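Local atomic coordinates of chemotaxis operon protein (CheX) (Borrelia burgdorferi, PDB entry 3HZH), a protein that probably dephosphorylates the activated response regulator CheY in bacterial chemotaxis. Residues E18-A23 and G114-T119; S26-M31 and T106-I111; I37-P42 and V152-P157. One frame throughout, in Å; residues are numbered along the deposited sequence.

Interaction 1 (E18-A23 and G114-T119)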
loop_
_atom_site.group_PDB
_atom_site.type_symbol
_atom_site.label_atom_id
_atom_site.label_comp_id
_atom_site.label_asym_id
_atom_site.label_seq_id
_atom_site.Cartn_x
_atom_site.Cartn_y
_atom_site.Cartn_z
ATOM N N GLU B 18 13.011 -15.309 -8.166
ATOM C CA GLU B 18 12.623 -14.519 -9.325
ATOM C C GLU B 18 11.406 -13.649 -9.028
ATOM O O GLU B 18 11.380 -12.480 -9.399
ATOM C CB GLU B 18 12.393 -15.430 -10.531
ATOM C CG GLU B 18 12.045 -14.700 -11.810
ATOM C CD GLU B 18 12.255 -15.584 -13.021
ATOM O OE1 GLU B 18 11.944 -16.785 -12.910
ATOM O OE2 GLU B 18 12.713 -15.091 -14.074
ATOM N N PRO B 19 10.371 -14.210 -8.378
ATOM C CA PRO B 19 9.187 -13.404 -8.056
ATOM C C PRO B 19 9.605 -12.178 -7.231
ATOM O O PRO B 19 9.137 -11.064 -7.471
ATOM C CB PRO B 19 8.329 -14.381 -7.257
ATOM C CG PRO B 19 8.652 -15.697 -7.942
ATOM C CD PRO B 19 10.168 -15.596 -7.929
ATOM N N PHE B 20 10.500 -12.388 -6.273
ATOM C CA PHE B 20 10.984 -11.298 -5.426
ATOM C C PHE B 20 11.700 -10.203 -6.224
ATOM O O PHE B 20 11.388 -9.020 -6.079
ATOM C CB PHE B 20 11.931 -11.831 -4.353
ATOM C CG PHE B 20 12.502 -10.759 -3.472
ATOM C CD1 PHE B 20 11.682 -10.024 -2.623
ATOM C CD2 PHE B 20 13.864 -10.463 -3.509
ATOM C CE1 PHE B 20 12.206 -9.010 -1.825
ATOM C CE2 PHE B 20 14.399 -9.451 -2.714
ATOM C CZ PHE B 20 13.567 -8.724 -1.871
ATOM N N LEU B 21 12.671 -10.594 -7.051
ATOM C CA LEU B 21 13.405 -9.629 -7.858
ATOM C C LEU B 21 12.451 -8.872 -8.780
ATOM O O LEU B 21 12.564 -7.652 -8.928
ATOM C CB LEU B 21 14.498 -10.321 -8.684
ATOM C CG LEU B 21 15.675 -10.939 -7.922
ATOM C CD1 LEU B 21 16.616 -11.649 -8.897
ATOM C CD2 LEU B 21 16.423 -9.850 -7.167
ATOM N N ASP B 22 11.508 -9.583 -9.388
ATOM C CA ASP B 22 10.544 -8.937 -10.275
ATOM C C ASP B 22 9.657 -7.941 -9.523
ATOM O O ASP B 22 9.391 -6.837 -10.005
ATOM C CB ASP B 22 9.638 -9.970 -10.961
ATOM C CG ASP B 22 10.402 -10.919 -11.875
ATOM O OD1 ASP B 22 11.369 -10.479 -12.531
ATOM O OD2 ASP B 22 10.017 -12.104 -11.961
ATOM N N ALA B 23 9.195 -8.331 -8.340
ATOM C CA ALA B 23 8.331 -7.451 -7.560
ATOM C C ALA B 23 9.063 -6.200 -7.072
ATOM O O ALA B 23 8.549 -5.094 -7.190
ATOM C CB ALA B 23 7.743 -8.208 -6.375
ATOM N N GLY B 114 3.230 -7.063 -1.105
ATOM C CA GLY B 114 1.940 -7.522 -1.580
ATOM C C GLY B 114 2.020 -8.075 -2.989
ATOM O O GLY B 114 1.489 -9.154 -3.276
ATOM N N ASN B 115 2.671 -7.336 -3.881
ATOM C CA ASN B 115 2.828 -7.796 -5.250
ATOM C C ASN B 115 3.638 -9.083 -5.252
ATOM O O ASN B 115 3.373 -9.992 -6.048
ATOM C CB ASN B 115 3.507 -6.720 -6.100
ATOM C CG ASN B 115 2.510 -5.905 -6.903
ATOM O OD1 ASN B 115 2.718 -4.720 -7.171
ATOM N ND2 ASN B 115 1.419 -6.542 -7.295
ATOM N N PHE B 116 4.611 -9.169 -4.349
ATOM C CA PHE B 116 5.439 -10.367 -4.239
ATOM C C PHE B 116 4.598 -11.600 -3.873
ATOM O O PHE B 116 4.569 -12.586 -4.614
ATOM C CB PHE B 116 6.534 -10.164 -3.189
ATOM C CG PHE B 116 7.273 -11.425 -2.835
ATOM C CD1 PHE B 116 8.037 -12.096 -3.790
ATOM C CD2 PHE B 116 7.178 -11.958 -1.552
ATOM C CE1 PHE B 116 8.699 -13.286 -3.470
ATOM C CE2 PHE B 116 7.830 -13.146 -1.219
ATOM C CZ PHE B 116 8.596 -13.813 -2.183
ATOM N N VAL B 117 3.907 -11.555 -2.737
ATOM C CA VAL B 117 3.104 -12.706 -2.345
ATOM C C VAL B 117 1.973 -12.989 -3.337
ATOM O O VAL B 117 1.477 -14.114 -3.409
ATOM C CB VAL B 117 2.514 -12.551 -0.916
ATOM C CG1 VAL B 117 3.639 -12.433 0.089
ATOM C CG2 VAL B 117 1.596 -11.341 -0.844
ATOM N N THR B 118 1.569 -11.981 -4.104
ATOM C CA THR B 118 0.504 -12.168 -5.082
ATOM C C THR B 118 0.975 -13.026 -6.261
ATOM O O THR B 118 0.226 -13.853 -6.773
ATOM C CB THR B 118 -0.024 -10.810 -5.609
ATOM O OG1 THR B 118 -0.628 -10.083 -4.531
ATOM C CG2 THR B 118 -1.069 -11.022 -6.708
ATOM N N THR B 119 2.220 -12.837 -6.682
ATOM C CA THR B 119 2.750 -13.609 -7.795
ATOM C C THR B 119 3.029 -15.016 -7.306
ATOM O O THR B 119 3.613 -15.839 -8.014
ATOM C CB THR B 119 4.043 -12.992 -8.347
ATOM O OG1 THR B 119 5.035 -12.960 -7.320
ATOM C CG2 THR B 119 3.782 -11.577 -8.832
HETATM O O HOH W 1 6.768 -11.097 -8.659
#
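The ring of Phe116 receives the edge of the Phe20 ring on one face and backbone carbon C of Pro19 at its own edge. The two rings form a T-shaped pair, with centroids 5.9 Å apart and planes at 89°, and CD1 of Phe20 lies over the Phe116 face. With CG of Phe116 anti to the backbone N (chi1 170°), the ring leans across the interface until its CE1 is 3.5 Å from Phe20 N, so the CD1-CE1 edge of the ring, not its face, lies against the backbone of the facing helix. The lone methyl of Ala23 suits a close approach: CB sits 3.8 Å from Phe116 CA, which lets the two helices come to 8.7 Å between segment axes. At the more exposed end, Pro19 CB rests 3.6 Å from Thr119 OG1. This hydroxyl donates back to Phe116 O at 2.8 Å, and a water gives one hydrogen bond to it and another to Pro19 O, so that one water links the two segments here. On the sheet side, Phe20 packs on Val164 and Ile166, and Phe116 also meets Ile166. Helices 17-31 and 97-118, roughly antiparallel at 145°, form a helical pair packed on the antiparallel sheet in the alpha/beta fold of CheC-like phosphatases.

Interaction 2 (S26-M31 and T106-I111)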
loop_
_atom_site.group_PDB
_atom_site.type_symbol
_atom_site.label_atom_id
_atom_site.label_comp_id
_atom_site.label_asym_id
_atom_site.label_seq_id
_atom_site.Cartn_x
_atom_site.Cartn_y
_atom_site.Cartn_z
ATOM N N SER B 26 10.086 -4.011 -10.214
ATOM C CA SER B 26 8.856 -3.568 -10.852
ATOM C C SER B 26 8.143 -2.455 -10.078
ATOM O O SER B 26 7.726 -1.448 -10.662
ATOM C CB SER B 26 7.917 -4.765 -11.022
ATOM O OG SER B 26 6.868 -4.473 -11.922
ATOM N N VAL B 27 7.999 -2.629 -8.767
ATOM C CA VAL B 27 7.331 -1.619 -7.949
ATOM C C VAL B 27 8.108 -0.306 -7.831
ATOM O O VAL B 27 7.522 0.774 -7.947
ATOM C CB VAL B 27 7.034 -2.139 -6.523
ATOM C CG1 VAL B 27 6.408 -1.030 -5.685
ATOM C CG2 VAL B 27 6.089 -3.321 -6.586
ATOM N N LEU B 28 9.414 -0.386 -7.588
ATOM C CA LEU B 28 10.218 0.827 -7.466
ATOM C C LEU B 28 10.163 1.647 -8.763
ATOM O O LEU B 28 9.982 2.870 -8.733
ATOM C CB LEU B 28 11.674 0.481 -7.118
ATOM C CG LEU B 28 11.936 -0.159 -5.745
ATOM C CD1 LEU B 28 13.411 -0.521 -5.618
ATOM C CD2 LEU B 28 11.531 0.803 -4.639
ATOM N N ARG B 29 10.307 0.971 -9.897
ATOM C CA ARG B 29 10.266 1.648 -11.189
ATOM C C ARG B 29 8.909 2.274 -11.475
ATOM O O ARG B 29 8.817 3.309 -12.133
ATOM C CB ARG B 29 10.602 0.673 -12.308
ATOM C CG ARG B 29 11.993 0.118 -12.225
ATOM C CD ARG B 29 12.280 -0.757 -13.413
ATOM N NE ARG B 29 13.654 -1.226 -13.383
ATOM C CZ ARG B 29 14.218 -1.943 -14.347
ATOM N NH1 ARG B 29 13.532 -2.279 -15.432
ATOM N NH2 ARG B 29 15.472 -2.342 -14.208
ATOM N N ASP B 30 7.855 1.641 -10.978
ATOM C CA ASP B 30 6.508 2.128 -11.206
ATOM C C ASP B 30 6.140 3.270 -10.257
ATOM O O ASP B 30 5.379 4.160 -10.630
ATOM C CB ASP B 30 5.512 0.977 -11.041
ATOM C CG ASP B 30 4.436 0.978 -12.110
ATOM O OD1 ASP B 30 4.789 0.832 -13.301
ATOM O OD2 ASP B 30 3.244 1.120 -11.764
HETATM N N MSE B 31 6.681 3.251 -9.041
HETATM C CA MSE B 31 6.366 4.293 -8.064
HETATM C C MSE B 31 7.272 5.524 -8.199
HETATM O O MSE B 31 6.789 6.625 -8.463
HETATM C CB MSE B 31 6.443 3.740 -6.630
HETATM C CG MSE B 31 5.568 2.506 -6.376
HETATM SE SE MSE B 31 5.242 2.116 -4.614
HETATM C CE MSE B 31 4.129 3.506 -4.194
ATOM N N THR B 106 6.951 2.930 4.259
ATOM C CA THR B 106 6.313 1.685 4.687
ATOM C C THR B 106 5.302 1.243 3.633
ATOM O O THR B 106 5.115 0.050 3.420
ATOM C CB THR B 106 5.588 1.812 6.064
ATOM O OG1 THR B 106 4.617 2.870 6.017
ATOM C CG2 THR B 106 6.595 2.075 7.179
ATOM N N GLU B 107 4.660 2.197 2.960
ATOM C CA GLU B 107 3.687 1.845 1.926
ATOM C C GLU B 107 4.419 1.253 0.724
ATOM O O GLU B 107 3.887 0.377 0.035
ATOM C CB GLU B 107 2.859 3.066 1.485
ATOM C CG GLU B 107 1.905 2.772 0.335
ATOM C CD GLU B 107 0.678 1.972 0.738
ATOM O OE1 GLU B 107 0.783 1.129 1.653
ATOM O OE2 GLU B 107 -0.393 2.163 0.118
ATOM N N VAL B 108 5.632 1.733 0.459
ATOM C CA VAL B 108 6.413 1.177 -0.643
ATOM C C VAL B 108 6.690 -0.288 -0.288
ATOM O O VAL B 108 6.581 -1.173 -1.136
ATOM C CB VAL B 108 7.774 1.906 -0.837
ATOM C CG1 VAL B 108 8.646 1.125 -1.818
ATOM C CG2 VAL B 108 7.549 3.336 -1.381
ATOM N N GLY B 109 7.041 -0.530 0.973
ATOM C CA GLY B 109 7.327 -1.884 1.433
ATOM C C GLY B 109 6.106 -2.774 1.291
ATOM O O GLY B 109 6.189 -3.905 0.802
ATOM N N ASN B 110 4.967 -2.246 1.726
ATOM C CA ASN B 110 3.694 -2.941 1.647
ATOM C C ASN B 110 3.354 -3.335 0.204
ATOM O O ASN B 110 2.854 -4.442 -0.059
ATOM C CB ASN B 110 2.585 -2.041 2.205
ATOM C CG ASN B 110 1.209 -2.642 2.018
ATOM O OD1 ASN B 110 0.294 -1.961 1.533
ATOM N ND2 ASN B 110 1.040 -3.891 2.411
ATOM N N ILE B 111 3.631 -2.438 -0.735
ATOM C CA ILE B 111 3.315 -2.723 -2.127
ATOM C C ILE B 111 4.262 -3.755 -2.726
ATOM O O ILE B 111 3.825 -4.633 -3.473
ATOM C CB ILE B 111 3.280 -1.411 -2.948
ATOM C CG1 ILE B 111 2.200 -0.494 -2.345
ATOM C CG2 ILE B 111 2.961 -1.702 -4.422
ATOM C CD1 ILE B 111 2.166 0.919 -2.912
#
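Val27 and Met31, which both press on Ile111 of the facing helix, are joined one turn apart through Val27 O: it accepts Met31 N at 2.8 Å and, weakly, Asp30 N as well. This helical spacing sets the two side chains in a row on the same side of helix 17-31, and the contact they make across the interface is wholly apolar. Branched and thioether-like chains suit such a seam, since they fill it without bringing in polar groups. Val27 offers both methyls to Ile111; CG1, held anti to the backbone N (chi1 177°), lies 3.7 Å from Ile111 CG2, the two side chains meeting at a slant. Met31, modelled as selenomethionine, is longer and bends at chi3 (70°). It meets Ile111 tip to tip, with CE 3.5 Å from Ile111 CD1, tighter than an ordinary van der Waals contact. The selenium also passes Val108 CG2 at 4.2 Å, the two side chains running past each other in opposite directions. Leu28, next to Val27 in sequence, brings CD2 to 4.0 Å from Val108 CG1, roughly at right angles. The segment axes stay 10.2 Å apart, which leaves room for these larger side chains. Outside the two segments, Glu107 OE2 is held by a basic and a polar side chain of another protein chain, and Asn110 packs on a modified side chain there. The Ile111 side chain is about 8 Å from a bound magnesium ion. Glu107 and Asn110 have the spacing of the Glu-x-x-Asn signature that CheC-like phosphatases present to their response regulator, and the Met31-Ile111 end of the seam itself touches the other protein chain, beside what is probably the phosphatase surface of the CheX fold.

Interaction 3 (I37-P42 and V152-P157)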
loop_
_atom_site.group_PDB
_atom_site.type_symbol
_atom_site.label_atom_id
_atom_site.label_comp_id
_atom_site.label_asym_id
_atom_site.label_seq_id
_atom_site.Cartn_x
_atom_site.Cartn_y
_atom_site.Cartn_z
ATOM N N ILE B 37 16.613 3.102 -12.141
ATOM C CA ILE B 37 16.686 2.490 -10.833
ATOM C C ILE B 37 17.432 1.267 -11.337
ATOM O O ILE B 37 16.859 0.452 -12.061
ATOM C CB ILE B 37 15.322 1.998 -10.355
ATOM C CG1 ILE B 37 14.277 3.115 -10.457
ATOM C CG2 ILE B 37 15.441 1.479 -8.930
ATOM C CD1 ILE B 37 14.268 4.079 -9.313
ATOM N N GLU B 38 18.701 1.144 -10.989
ATOM C CA GLU B 38 19.495 0.024 -11.463
ATOM C C GLU B 38 19.613 -1.098 -10.452
ATOM O O GLU B 38 19.942 -0.857 -9.295
ATOM C CB GLU B 38 20.884 0.525 -11.837
ATOM C CG GLU B 38 21.250 0.243 -13.261
ATOM C CD GLU B 38 20.224 0.763 -14.245
ATOM O OE1 GLU B 38 19.982 1.986 -14.279
ATOM O OE2 GLU B 38 19.656 -0.061 -14.990
HETATM N N MSE B 39 19.353 -2.327 -10.890
HETATM C CA MSE B 39 19.466 -3.464 -9.990
HETATM C C MSE B 39 20.943 -3.781 -9.808
HETATM O O MSE B 39 21.667 -3.973 -10.780
HETATM C CB MSE B 39 18.752 -4.704 -10.552
HETATM C CG MSE B 39 18.734 -5.905 -9.590
HETATM SE SE MSE B 39 18.125 -7.489 -10.333
HETATM C CE MSE B 39 19.227 -7.736 -11.505
ATOM N N GLY B 40 21.385 -3.827 -8.560
ATOM C CA GLY B 40 22.770 -4.145 -8.286
ATOM C C GLY B 40 22.958 -5.651 -8.278
ATOM O O GLY B 40 22.095 -6.402 -8.735
ATOM N N LYS B 41 24.086 -6.095 -7.747
ATOM C CA LYS B 41 24.399 -7.514 -7.679
ATOM C C LYS B 41 23.783 -8.167 -6.447
ATOM O O LYS B 41 24.151 -7.848 -5.325
ATOM C CB LYS B 41 25.917 -7.692 -7.654
ATOM C CG LYS B 41 26.405 -9.110 -7.453
ATOM C CD LYS B 41 27.922 -9.109 -7.429
ATOM C CE LYS B 41 28.499 -10.483 -7.174
ATOM N NZ LYS B 41 29.991 -10.420 -7.172
ATOM N N PRO B 42 22.833 -9.093 -6.645
ATOM C CA PRO B 42 22.206 -9.761 -5.505
ATOM C C PRO B 42 23.299 -10.506 -4.754
ATOM O O PRO B 42 24.140 -11.157 -5.371
ATOM C CB PRO B 42 21.210 -10.704 -6.179
ATOM C CG PRO B 42 20.874 -9.957 -7.471
ATOM C CD PRO B 42 22.276 -9.621 -7.901
ATOM N N VAL B 152 19.409 -7.243 -2.177
ATOM C CA VAL B 152 19.451 -6.737 -3.539
ATOM C C VAL B 152 19.457 -5.212 -3.516
ATOM O O VAL B 152 18.456 -4.590 -3.170
ATOM C CB VAL B 152 18.214 -7.189 -4.346
ATOM C CG1 VAL B 152 18.333 -6.710 -5.789
ATOM C CG2 VAL B 152 18.065 -8.699 -4.288
ATOM N N PRO B 153 20.603 -4.595 -3.829
ATOM C CA PRO B 153 20.726 -3.137 -3.848
ATOM C C PRO B 153 20.251 -2.524 -5.170
ATOM O O PRO B 153 20.561 -3.029 -6.251
ATOM C CB PRO B 153 22.216 -2.937 -3.646
ATOM C CG PRO B 153 22.759 -4.027 -4.538
ATOM C CD PRO B 153 21.920 -5.215 -4.067
ATOM N N PHE B 154 19.487 -1.444 -5.078
ATOM C CA PHE B 154 19.012 -0.744 -6.263
ATOM C C PHE B 154 19.613 0.650 -6.193
ATOM O O PHE B 154 19.481 1.334 -5.181
ATOM C CB PHE B 154 17.487 -0.668 -6.274
ATOM C CG PHE B 154 16.820 -1.975 -6.576
ATOM C CD1 PHE B 154 16.650 -2.401 -7.887
ATOM C CD2 PHE B 154 16.378 -2.796 -5.546
ATOM C CE1 PHE B 154 16.044 -3.628 -8.167
ATOM C CE2 PHE B 154 15.777 -4.014 -5.813
ATOM C CZ PHE B 154 15.609 -4.433 -7.123
ATOM N N SER B 155 20.293 1.060 -7.256
ATOM C CA SER B 155 20.922 2.374 -7.281
ATOM C C SER B 155 20.075 3.416 -7.991
ATOM O O SER B 155 19.554 3.169 -9.072
ATOM C CB SER B 155 22.289 2.296 -7.973
ATOM O OG SER B 155 23.172 1.428 -7.285
ATOM N N LEU B 156 19.921 4.582 -7.368
ATOM C CA LEU B 156 19.181 5.669 -7.994
ATOM C C LEU B 156 20.250 6.523 -8.671
ATOM O O LEU B 156 21.386 6.521 -8.228
ATOM C CB LEU B 156 18.402 6.484 -6.952
ATOM C CG LEU B 156 17.163 5.823 -6.331
ATOM C CD1 LEU B 156 17.571 4.760 -5.329
ATOM C CD2 LEU B 156 16.325 6.884 -5.644
ATOM N N PRO B 157 19.907 7.234 -9.769
ATOM C CA PRO B 157 20.795 8.103 -10.554
ATOM C C PRO B 157 21.980 8.689 -9.817
ATOM O O PRO B 157 23.089 8.726 -10.341
ATOM C CB PRO B 157 19.850 9.177 -11.107
ATOM C CG PRO B 157 18.422 8.661 -10.783
ATOM C CD PRO B 157 18.579 7.222 -10.393
#
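Ile37, Phe154 and Pro153 lose the most surface where segment 37-42 runs antiparallel beside 152-157. Ile37 lays its CG2 branch 4.0 Å from Phe154 CB, a beta-branched chain packed beside the aromatic. Phe154 itself pairs with Met39 in a non-hydrogen-bonded bridge, its CE1 touching Met39 CB at 3.8 Å. Met39, modelled as selenomethionine, has CG anti to the backbone N (chi1 -175°), which carries CG to Phe154 CE1 and Val152 CG1. Next to it, Glu38 and Ser155 make the hydrogen-bonded pair. Glu38 N reaches Ser155 O at 2.9 Å and Ser155 N returns to Glu38 O at 2.8 Å, both donors lying in the carbonyl plane of their acceptor. Pro153 has no N-H to give, but its carbonyl O accepts a hydrogen bond from Gly40 N, with a C=O...N angle of 173°. As Gly40 carries no side chain, the proline ring can settle close by, with Pro153 CG 3.7 Å from Gly40 CA. Strand 38-39 is thereby joined to 149-155 as an outermost strand within this chain. Strand 161-168 continues the sheet beyond 149-155 and meets Pro153 and Ser155 through Ile161, while Phe154 packs against Ala24, Ser25 and Leu28 of helix 17-31.

Interactions 1 and 2 are successive zones of one helix pair, 17-31 with 97-118, their centres about 11 Å apart; Asn115 OD1 packs against Val27 CG2 where they meet. Along the chain interaction 2 is nested within the loop closed by interaction 1, as expected of roughly antiparallel helices. Interaction 3 lies at one edge of the six-stranded sheet, its centre about 17 Å from that of interaction 1 and 14 Å from that of interaction 2, and its segments alternate with theirs in sequence. Helix 17-31 connects all three, through Leu21 against Val152 and Leu28 against Ile37. The N-terminal helix and following strand thus tie the helical layer, including its partner-binding helix, to the sheet.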